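33 kDa chaperonin (Thermotoga maritima, PDB 1VQ0) is probably a redox-regulated molecular chaperone that protects thermally unfolding and oxidatively damaged proteins from irreversible aggregation. Local coordinates at residues 63-68 against 182-187. Residues are numbered along the deposited sequence; the frame is centred on the assembly and turned at random.
Sequences TPWLAE and GFAVQI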
# COMPACT_ATOMS: atom_id res chain seq x y z
N THR A 63 14.88 13.09 -0.28
CA THR A 63 15.90 12.75 0.78
C THR A 63 15.98 13.67 1.99
O THR A 63 16.20 13.16 3.09
CB THR A 63 17.33 12.58 0.26
OG1 THR A 63 17.69 13.67 -0.59
CG2 THR A 63 17.45 11.30 -0.63
N PRO A 64 15.87 14.99 1.83
CA PRO A 64 16.03 15.92 3.01
C PRO A 64 14.97 15.71 4.05
O PRO A 64 15.11 16.19 5.15
CB PRO A 64 15.83 17.30 2.40
CG PRO A 64 16.06 17.09 0.95
CD PRO A 64 15.62 15.74 0.59
N TRP A 65 13.91 14.98 3.68
CA TRP A 65 12.70 14.89 4.49
C TRP A 65 12.46 13.51 5.01
O TRP A 65 11.49 13.28 5.71
CB TRP A 65 11.50 15.41 3.70
CG TRP A 65 11.75 16.77 3.12
CD1 TRP A 65 12.32 17.86 3.78
CD2 TRP A 65 11.52 17.19 1.79
NE1 TRP A 65 12.45 18.91 2.91
CE2 TRP A 65 11.96 18.54 1.68
CE3 TRP A 65 10.98 16.59 0.66
CZ2 TRP A 65 11.88 19.26 0.49
CZ3 TRP A 65 10.87 17.32 -0.54
CH2 TRP A 65 11.31 18.64 -0.60
N LEU A 66 13.38 12.60 4.75
CA LEU A 66 13.26 11.23 5.33
C LEU A 66 13.55 11.18 6.84
O LEU A 66 14.23 12.05 7.38
CB LEU A 66 14.16 10.27 4.55
CG LEU A 66 13.97 10.33 3.05
CD1 LEU A 66 14.92 9.35 2.32
CD2 LEU A 66 12.50 10.06 2.70
N ALA A 67 12.98 10.17 7.54
CA ALA A 67 13.35 9.93 8.92
C ALA A 67 14.80 9.43 9.01
O ALA A 67 15.43 9.18 8.02
CB ALA A 67 12.38 8.96 9.54
N GLU A 68 15.34 9.30 10.22
CA GLU A 68 16.74 8.85 10.41
C GLU A 68 16.84 7.37 10.02
O GLU A 68 16.06 6.56 10.47
CB GLU A 68 17.12 9.01 11.89
CG GLU A 68 18.60 8.68 12.21
CD GLU A 68 18.91 8.48 13.71
OE1 GLU A 68 17.96 8.41 14.57
OE2 GLU A 68 20.12 8.38 14.03
N GLY A 182 15.98 18.26 -11.16
CA GLY A 182 14.60 18.67 -10.99
C GLY A 182 14.34 19.36 -9.69
O GLY A 182 15.25 19.61 -8.90
N PHE A 183 13.08 19.69 -9.47
CA PHE A 183 12.73 20.26 -8.16
C PHE A 183 11.41 19.72 -7.68
O PHE A 183 10.63 19.16 -8.46
CB PHE A 183 12.69 21.78 -8.22
CG PHE A 183 11.72 22.33 -9.22
CD1 PHE A 183 10.36 22.40 -8.94
CD2 PHE A 183 12.19 22.84 -10.45
CE1 PHE A 183 9.47 22.93 -9.89
CE2 PHE A 183 11.34 23.31 -11.39
CZ PHE A 183 9.96 23.39 -11.11
N ALA A 184 11.19 19.92 -6.38
CA ALA A 184 9.95 19.59 -5.66
C ALA A 184 9.56 20.77 -4.78
O ALA A 184 10.39 21.31 -4.04
CB ALA A 184 10.10 18.29 -4.82
N VAL A 185 8.30 21.19 -4.89
CA VAL A 185 7.71 22.18 -3.97
C VAL A 185 6.45 21.55 -3.34
O VAL A 185 5.61 21.02 -4.08
CB VAL A 185 7.41 23.55 -4.67
CG1 VAL A 185 6.91 24.61 -3.70
CG2 VAL A 185 8.66 24.11 -5.35
N GLN A 186 6.37 21.60 -2.00
CA GLN A 186 5.36 20.91 -1.19
C GLN A 186 4.81 21.76 -0.09
O GLN A 186 5.54 22.46 0.64
CB GLN A 186 5.95 19.63 -0.60
CG GLN A 186 6.49 18.67 -1.68
CD GLN A 186 6.83 17.23 -1.22
OE1 GLN A 186 7.81 17.01 -0.51
NE2 GLN A 186 6.06 16.24 -1.71
N ILE A 187 3.49 21.73 0.03
CA ILE A 187 2.80 22.49 1.05
C ILE A 187 2.61 21.61 2.26
O ILE A 187 1.78 20.70 2.25
CB ILE A 187 1.48 23.07 0.54
CG1 ILE A 187 1.79 24.09 -0.56
CG2 ILE A 187 0.78 23.73 1.67
CD1 ILE A 187 0.55 24.63 -1.36
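Gln186 OE1 accepts a hydrogen bond from Arg25 NH2 while lying against Trp65, in van der Waals contact 3.1 Å from CZ3 and 3.4 Å from CE3 of that residue. It is raised off the plane of the six-membered ring, near the CZ3-CE3 bond, with amide and ring planes 39° apart. Arg25 forms a cation-pi contact with Trp65 as well, and Ser164 OG is bonded to Gln186 NE2, so both ends of the amide are held and its rotation is probably fixed. With CG beside the backbone N (chi1 -58°) and the chain extended beyond it, Gln186 carries its amide from the strand to the indole. The strand, 176-187, pairs with 24-30 and 164-173 in the large mixed sheet of this Hsp33-family protein; the indole reaches onto it from the 3-10 turn after helix 46-62, also touching Ser27 of strand 24-30. Two residues along the strand, Ala184 CB meets the ring at its edge, near the plane, 4.4 Å from CH2 of Trp65. On the opposite face from OE1, Pro64 CB stands 3.7 Å above the plane, offset toward the rim. Were Trp65 an alanine, Arg25 would probably lose its aromatic partner and a gap would open beside Ala184 and the Gln186 amide.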